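Local coordinates for uncharacterized protein (Bacteroides ovatus CL02T12C04, PDB 6PTM) that probably acts as an exo-carrageenase of glycoside hydrolase family 42, hydrolysing carrageenan chains from their ends, at residues 82-87 against 182-187; 196-201 against 254-259; 410-415 against 599-604. All coordinates share one frame; numbering follows the deposited sequence.

Contacts 1 and 2 are buried, whereas contact 3 is partly buried; contacts 1 and 3 lie on opposite sides of the chain's centre, their own centres about 43 Å apart. No two contacts share an element, although helix 182-185 of contact 1 and strand 192-197 of contact 2 follow each other in the chain. Contact 1 joins the N-terminal helices to the barrel by a pair of phenol hydroxyls. Contact 2 stays within the barrel, where an amide and a phenol draw near while each is held by other residues. Contact 3 joins the barrel to the following alpha/beta domain through a carboxylate, a threonine hydroxyl and a bridging water.

Contact 1: residues 82-87 against 182-187; sequences MGYAKW and KEYIEY
Tyr84 overlaps Tyr184 only at its hydroxyl end, where the two phenols arrive from opposite directions and meet through their oxygens. The contact bridges helix 69-90 of the N-terminal helical region and the (beta/alpha)8 barrel of this family 42 hydrolase, reaching the connection between barrel strands 168-175 and 192-197. Tyr84 OH donates a hydrogen bond to Tyr184 OH over 2.7 Å. The acceptor oxygen lies at the edge of the Tyr84 ring, near its plane, so the bond leaves the donor close to the ring plane, where a phenol O-H prefers to lie. Seen from the other partner, Tyr84 OH approaches the Tyr184 ring obliquely, 3.2 Å from Tyr184 CZ. The ring planes stand about 79° apart, and the rings touch only at their hydroxyl ends, with Tyr84 CZ 4.3 Å from Tyr184 CZ. On the helix side, CG of Tyr84 lies opposite its carbonyl carbon (chi1 -69°), which carries the ring from the flank of helix 69-90 across to helix 182-185. Both phenols are buried, and Tyr84 OH is gripped twice, since Trp509 NE1, just beyond barrel strand 503-506, bonds to it as well; the Trp509 ring also meets that of Tyr184 at an inclination of about 45°. Within 182-187, Lys182 NZ and Glu186 OE2 form a salt bridge at 3.6 Å. The other carboxylate oxygen of Glu186 pairs with Arg76 of helix 69-90, a second link from helix 69-90 to the 182-187 segment. Back at the phenols, Tyr184 OH sits 3.5 Å from Tyr84 CZ and 3.6 Å from Tyr84 CE1, thus lying toward the CE1 edge of that ring.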
# COMPACT_ATOMS: atom_id res chain seq x y z
N MET A 82 0.47 24.67 18.23
CA MET A 82 0.06 25.81 19.08
C MET A 82 -0.35 26.92 18.10
O MET A 82 -1.39 27.56 18.34
CB MET A 82 1.17 26.30 20.02
CG MET A 82 1.42 25.36 21.19
SD MET A 82 -0.04 25.15 22.25
CE MET A 82 0.02 26.72 23.13
N GLY A 83 0.42 27.15 17.05
CA GLY A 83 0.07 28.19 16.06
C GLY A 83 -1.19 27.81 15.31
O GLY A 83 -2.03 28.71 15.02
N TYR A 84 -1.37 26.52 15.01
CA TYR A 84 -2.59 26.06 14.30
C TYR A 84 -3.82 26.28 15.21
O TYR A 84 -4.86 26.74 14.70
CB TYR A 84 -2.45 24.61 13.85
CG TYR A 84 -1.45 24.38 12.75
CD1 TYR A 84 -0.77 25.42 12.12
CD2 TYR A 84 -1.20 23.10 12.29
CE1 TYR A 84 0.12 25.19 11.09
CE2 TYR A 84 -0.29 22.85 11.26
CZ TYR A 84 0.35 23.89 10.64
OH TYR A 84 1.23 23.64 9.62
N ALA A 85 -3.70 25.95 16.50
CA ALA A 85 -4.79 26.13 17.48
C ALA A 85 -5.13 27.63 17.60
O ALA A 85 -6.32 27.95 17.70
CB ALA A 85 -4.40 25.55 18.81
N LYS A 86 -4.12 28.50 17.59
CA LYS A 86 -4.32 29.98 17.65
C LYS A 86 -5.08 30.41 16.39
O LYS A 86 -6.05 31.14 16.51
CB LYS A 86 -2.97 30.71 17.77
CG LYS A 86 -3.08 32.19 18.11
CD LYS A 86 -4.09 32.46 19.21
CE LYS A 86 -3.69 33.52 20.21
NZ LYS A 86 -4.06 33.07 21.57
N TRP A 87 -4.68 29.94 15.21
CA TRP A 87 -5.48 30.15 13.98
C TRP A 87 -6.90 29.64 14.21
O TRP A 87 -7.84 30.41 13.96
CB TRP A 87 -4.85 29.51 12.75
CG TRP A 87 -5.49 30.02 11.51
CD1 TRP A 87 -5.12 31.13 10.81
CD2 TRP A 87 -6.65 29.48 10.86
NE1 TRP A 87 -5.96 31.29 9.73
CE2 TRP A 87 -6.91 30.31 9.74
CE3 TRP A 87 -7.48 28.39 11.09
CZ2 TRP A 87 -7.96 30.06 8.86
CZ3 TRP A 87 -8.51 28.12 10.21
CH2 TRP A 87 -8.75 28.96 9.11
N LYS A 182 11.85 25.17 6.36
CA LYS A 182 12.78 24.65 7.40
C LYS A 182 12.00 24.05 8.59
O LYS A 182 12.34 22.89 9.00
CB LYS A 182 13.77 25.72 7.82
CG LYS A 182 15.00 25.13 8.51
CD LYS A 182 16.34 25.68 8.01
CE LYS A 182 16.83 26.85 8.84
NZ LYS A 182 16.98 26.46 10.27
N GLU A 183 11.01 24.78 9.14
CA GLU A 183 10.25 24.40 10.38
C GLU A 183 9.62 23.01 10.20
O GLU A 183 9.57 22.27 11.20
CB GLU A 183 9.21 25.48 10.76
CG GLU A 183 8.77 25.42 12.23
CD GLU A 183 7.50 26.17 12.69
OE1 GLU A 183 6.77 26.74 11.82
OE2 GLU A 183 7.23 26.20 13.96
N TYR A 184 9.21 22.64 8.97
CA TYR A 184 8.43 21.41 8.66
C TYR A 184 9.32 20.28 8.11
O TYR A 184 8.86 19.14 8.11
CB TYR A 184 7.29 21.75 7.69
CG TYR A 184 6.23 22.71 8.18
CD1 TYR A 184 6.18 23.17 9.49
CD2 TYR A 184 5.23 23.16 7.32
CE1 TYR A 184 5.20 24.07 9.91
CE2 TYR A 184 4.25 24.05 7.72
CZ TYR A 184 4.24 24.53 9.03
OH TYR A 184 3.27 25.39 9.44
N ILE A 185 10.55 20.55 7.65
CA ILE A 185 11.41 19.51 7.01
C ILE A 185 12.50 19.05 7.99
O ILE A 185 13.18 18.06 7.65
CB ILE A 185 12.00 19.99 5.66
CG1 ILE A 185 12.95 21.17 5.84
CG2 ILE A 185 10.89 20.27 4.66
CD1 ILE A 185 13.69 21.58 4.58
N GLU A 186 12.70 19.72 9.13
CA GLU A 186 13.69 19.30 10.16
C GLU A 186 13.27 17.95 10.75
O GLU A 186 14.12 17.06 10.82
CB GLU A 186 13.84 20.33 11.26
CG GLU A 186 14.79 21.41 10.83
CD GLU A 186 14.99 22.54 11.83
OE1 GLU A 186 14.25 22.59 12.83
OE2 GLU A 186 15.90 23.34 11.58
N TYR A 187 12.00 17.78 11.11
CA TYR A 187 11.55 16.53 11.79
C TYR A 187 10.46 15.78 11.02
O TYR A 187 10.28 14.59 11.35
CB TYR A 187 11.11 16.86 13.21
CG TYR A 187 12.21 17.50 14.02
CD1 TYR A 187 13.19 16.72 14.60
CD2 TYR A 187 12.29 18.87 14.17
CE1 TYR A 187 14.23 17.29 15.33
CE2 TYR A 187 13.29 19.45 14.94
CZ TYR A 187 14.27 18.66 15.51
OH TYR A 187 15.29 19.18 16.25

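Contact 2: residues 196-201 against 254-259; sequences MTNANV and TMYDIN
Asn198 and Tyr256 meet through their polar ends, with Asn198 ND2 3.4 Å from Tyr256 OH and 3.9 Å from Tyr256 CZ. The side chains cross at about a right angle and their planes are 88° apart, the amide nitrogen coming obliquely upon the ring. Tyr256 holds its ring between its own N and carbonyl carbon (chi1 65°), and Thr254 CG2 lies 4.0 Å above one face, offset toward the rim. The firmer partners stand just outside: Asn198 ND2 bonds to Asn267 OD1, while Tyr256 OH bonds to His231 ND1 and to Asn267 ND2, so both buried groups share the Asn267 amide. Behind Asn198 the chain makes a 3-10 turn, with Asn200 N bonded to Thr197 O (2.8 Å); the side chain of Asn200 folds back on it, its OD1 accepting from Thr197 N (3.1 Å) with the donor above the carbonyl plane. Beyond Tyr256, Asp257 OD1 accepts from Asn259 N at 2.9 Å and closes an Asx turn ahead of helix 261-278. The pair thus joins the end of strand 192-197 to the long connection after strand 225-230, at the C-terminal rim of a (beta/alpha)8 barrel, where such hydrolases carry their active sites.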
# COMPACT_ATOMS: atom_id res chain seq x y z
N MET A 196 4.57 17.68 -13.03
CA MET A 196 4.31 18.18 -14.39
C MET A 196 3.03 17.55 -14.95
O MET A 196 2.52 16.60 -14.34
CB MET A 196 5.49 17.89 -15.32
CG MET A 196 5.85 16.45 -15.41
SD MET A 196 7.34 16.40 -16.41
CE MET A 196 7.53 14.62 -16.47
N THR A 197 2.56 18.10 -16.06
CA THR A 197 1.27 17.78 -16.70
C THR A 197 1.45 17.89 -18.21
O THR A 197 2.25 18.75 -18.69
CB THR A 197 0.16 18.69 -16.15
OG1 THR A 197 -1.01 18.32 -16.85
CG2 THR A 197 0.42 20.17 -16.32
N ASN A 198 0.70 17.08 -18.96
CA ASN A 198 0.70 17.23 -20.43
C ASN A 198 0.27 18.66 -20.81
O ASN A 198 0.62 19.08 -21.89
CB ASN A 198 -0.10 16.13 -21.09
CG ASN A 198 0.60 14.80 -20.93
OD1 ASN A 198 1.67 14.60 -21.49
ND2 ASN A 198 -0.01 13.91 -20.20
N ALA A 199 -0.45 19.40 -19.97
CA ALA A 199 -0.84 20.80 -20.30
C ALA A 199 0.42 21.67 -20.40
O ALA A 199 0.33 22.78 -20.94
CB ALA A 199 -1.82 21.36 -19.29
N ASN A 200 1.57 21.20 -19.90
CA ASN A 200 2.84 21.99 -19.98
C ASN A 200 3.42 21.87 -21.38
O ASN A 200 4.44 22.55 -21.65
CB ASN A 200 3.90 21.55 -18.97
CG ASN A 200 3.49 21.66 -17.51
OD1 ASN A 200 3.87 20.81 -16.71
ND2 ASN A 200 2.75 22.70 -17.17
N VAL A 201 2.86 20.98 -22.23
CA VAL A 201 3.19 20.95 -23.68
C VAL A 201 2.27 21.97 -24.34
O VAL A 201 1.05 21.67 -24.46
CB VAL A 201 3.03 19.55 -24.32
CG1 VAL A 201 3.43 19.59 -25.80
CG2 VAL A 201 3.83 18.48 -23.60
N THR A 254 -7.10 10.14 -15.84
CA THR A 254 -6.55 10.19 -17.24
C THR A 254 -7.65 10.67 -18.20
O THR A 254 -8.41 9.83 -18.73
CB THR A 254 -5.92 8.86 -17.69
OG1 THR A 254 -5.00 8.37 -16.72
CG2 THR A 254 -5.21 8.99 -19.02
N MET A 255 -7.77 11.97 -18.41
CA MET A 255 -8.96 12.57 -19.06
C MET A 255 -8.65 12.76 -20.56
O MET A 255 -8.81 13.86 -21.12
CB MET A 255 -9.35 13.89 -18.38
CG MET A 255 -9.91 13.69 -17.00
SD MET A 255 -11.22 12.45 -16.99
CE MET A 255 -12.39 13.26 -18.09
N TYR A 256 -8.17 11.70 -21.18
CA TYR A 256 -7.85 11.63 -22.62
C TYR A 256 -7.66 10.15 -22.97
O TYR A 256 -7.59 9.32 -22.07
CB TYR A 256 -6.66 12.53 -22.96
CG TYR A 256 -5.33 12.15 -22.35
CD1 TYR A 256 -4.86 12.72 -21.17
CD2 TYR A 256 -4.52 11.19 -22.95
CE1 TYR A 256 -3.63 12.35 -20.62
CE2 TYR A 256 -3.32 10.79 -22.39
CZ TYR A 256 -2.84 11.39 -21.24
OH TYR A 256 -1.62 11.00 -20.72
N ASP A 257 -7.55 9.87 -24.25
CA ASP A 257 -7.52 8.49 -24.80
C ASP A 257 -6.07 7.99 -24.81
O ASP A 257 -5.31 8.48 -25.64
CB ASP A 257 -8.08 8.51 -26.21
CG ASP A 257 -8.08 7.13 -26.85
OD1 ASP A 257 -7.78 6.15 -26.15
OD2 ASP A 257 -8.42 7.05 -28.03
N ILE A 258 -5.73 7.02 -23.96
CA ILE A 258 -4.35 6.43 -23.94
C ILE A 258 -4.03 5.74 -25.27
O ILE A 258 -2.84 5.47 -25.53
CB ILE A 258 -4.15 5.48 -22.75
CG1 ILE A 258 -5.15 4.33 -22.72
CG2 ILE A 258 -4.15 6.27 -21.46
CD1 ILE A 258 -4.88 3.29 -21.65
N ASN A 259 -5.02 5.43 -26.12
CA ASN A 259 -4.74 4.76 -27.41
C ASN A 259 -4.75 5.77 -28.58
O ASN A 259 -4.69 5.30 -29.73
CB ASN A 259 -5.70 3.59 -27.62
CG ASN A 259 -5.48 2.52 -26.58
OD1 ASN A 259 -6.36 2.24 -25.77
ND2 ASN A 259 -4.31 1.90 -26.61

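Contact 3: residues 410-415 against 599-604; sequences DLEALT and FATEGI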
# COMPACT_ATOMS: atom_id res chain seq x y z
N ASP A 410 -4.01 -4.45 -13.69
CA ASP A 410 -3.40 -5.79 -13.50
C ASP A 410 -2.30 -5.61 -12.46
O ASP A 410 -1.21 -5.20 -12.84
CB ASP A 410 -2.92 -6.34 -14.85
CG ASP A 410 -2.27 -7.72 -14.82
OD1 ASP A 410 -1.89 -8.20 -13.71
OD2 ASP A 410 -2.12 -8.30 -15.90
N LEU A 411 -2.60 -5.81 -11.19
CA LEU A 411 -1.65 -5.46 -10.10
C LEU A 411 -0.35 -6.25 -10.30
O LEU A 411 0.75 -5.72 -10.00
CB LEU A 411 -2.28 -5.76 -8.72
CG LEU A 411 -1.44 -5.36 -7.51
CD1 LEU A 411 -0.98 -3.92 -7.60
CD2 LEU A 411 -2.21 -5.56 -6.21
N GLU A 412 -0.43 -7.51 -10.71
CA GLU A 412 0.79 -8.32 -10.90
C GLU A 412 1.65 -7.67 -11.98
O GLU A 412 2.84 -7.44 -11.73
CB GLU A 412 0.48 -9.73 -11.36
CG GLU A 412 1.74 -10.48 -11.71
CD GLU A 412 1.55 -11.98 -11.88
OE1 GLU A 412 0.46 -12.34 -12.36
OE2 GLU A 412 2.47 -12.79 -11.57
N ALA A 413 1.06 -7.36 -13.13
CA ALA A 413 1.86 -6.88 -14.28
C ALA A 413 2.42 -5.50 -13.92
O ALA A 413 3.60 -5.26 -14.16
CB ALA A 413 1.04 -6.87 -15.55
N LEU A 414 1.62 -4.62 -13.32
CA LEU A 414 2.09 -3.24 -13.05
C LEU A 414 3.16 -3.30 -11.96
O LEU A 414 4.11 -2.53 -12.05
CB LEU A 414 0.92 -2.33 -12.70
CG LEU A 414 -0.10 -2.17 -13.82
CD1 LEU A 414 -1.20 -1.21 -13.41
CD2 LEU A 414 0.54 -1.68 -15.10
N THR A 415 3.02 -4.20 -10.98
CA THR A 415 4.02 -4.34 -9.90
C THR A 415 5.34 -4.85 -10.49
O THR A 415 6.40 -4.22 -10.24
CB THR A 415 3.50 -5.22 -8.77
OG1 THR A 415 2.41 -4.50 -8.18
CG2 THR A 415 4.60 -5.49 -7.78
N PHE A 599 1.48 -15.42 -2.26
CA PHE A 599 0.66 -15.78 -3.43
C PHE A 599 1.52 -16.47 -4.47
O PHE A 599 2.73 -16.31 -4.49
CB PHE A 599 -0.06 -14.54 -3.99
CG PHE A 599 -1.14 -14.08 -3.05
CD1 PHE A 599 -2.40 -14.63 -3.12
CD2 PHE A 599 -0.84 -13.23 -2.01
CE1 PHE A 599 -3.38 -14.27 -2.21
CE2 PHE A 599 -1.81 -12.87 -1.09
CZ PHE A 599 -3.09 -13.36 -1.22
N ALA A 600 0.85 -17.25 -5.31
CA ALA A 600 1.43 -17.91 -6.51
C ALA A 600 0.55 -17.54 -7.69
O ALA A 600 -0.66 -17.46 -7.53
CB ALA A 600 1.51 -19.41 -6.35
N THR A 601 1.19 -17.33 -8.83
CA THR A 601 0.57 -17.17 -10.15
C THR A 601 1.43 -17.91 -11.15
O THR A 601 2.59 -18.25 -10.83
CB THR A 601 0.52 -15.69 -10.56
OG1 THR A 601 1.86 -15.23 -10.68
CG2 THR A 601 -0.24 -14.83 -9.59
N GLU A 602 1.00 -17.97 -12.40
CA GLU A 602 1.90 -18.42 -13.48
C GLU A 602 3.19 -17.56 -13.51
O GLU A 602 4.29 -18.12 -13.59
CB GLU A 602 1.19 -18.36 -14.83
CG GLU A 602 2.12 -18.73 -15.98
CD GLU A 602 1.46 -18.91 -17.33
OE1 GLU A 602 0.22 -18.74 -17.45
OE2 GLU A 602 2.21 -19.20 -18.27
N GLY A 603 3.06 -16.23 -13.45
CA GLY A 603 4.21 -15.32 -13.56
C GLY A 603 5.19 -15.47 -12.42
O GLY A 603 6.40 -15.47 -12.63
N ILE A 604 4.69 -15.62 -11.20
CA ILE A 604 5.55 -15.88 -10.02
C ILE A 604 6.28 -17.22 -10.19
O ILE A 604 7.51 -17.29 -9.92
CB ILE A 604 4.70 -15.78 -8.73
CG1 ILE A 604 4.35 -14.32 -8.43
CG2 ILE A 604 5.38 -16.43 -7.55
CD1 ILE A 604 3.24 -14.13 -7.39
O HOH W 1 0.77 -14.51 -13.90
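The backbones approach most closely where Glu412, in the first turn of helix 411-417, faces Gly603, in the first turn of helix 602-607, with 8.2 Å between the CA of Glu412 and the CA of Gly603. Glu412 spans the gap with an extended chain, CG swung away from its backbone N (chi1 173°), and brings its carboxylate up against Thr601 from the opposite direction. Thr601 OG1 donates to Glu412 OE2 over 2.7 Å, meeting it on the syn side and 28° out of the carboxylate plane. The same hydroxyl oxygen accepts from Ile604 N at 2.9 Å, a nearly straight N-cap bond (172°), so OG1 is pinned both as donor and as acceptor. Glu412 OE1 takes a different route: a water donates to it at 2.7 Å and in turn accepts from Gly603 N at 2.9 Å. Both carboxylate oxygens are thereby tied to the start of helix 602-607, whose positive end would probably stabilise the negative charge. Gly603 CA lies 3.7 Å from Glu412 OE2, off the outer end of the carboxylate and to one side of its plane. On the other side, Asp410 caps helix 411-417 by accepting from Ala413 N, with the donor above its carboxylate plane; its second oxygen pairs with Lys570 NZ. The side chain of Glu412 also touches Val460 of helix 448-460. Two capped helix starts thus face each other at an interdomain junction, joining the (beta/alpha)8 barrel to the parallel-sheet alpha/beta domain, consistent with the multidomain build of family 42 glycoside hydrolases.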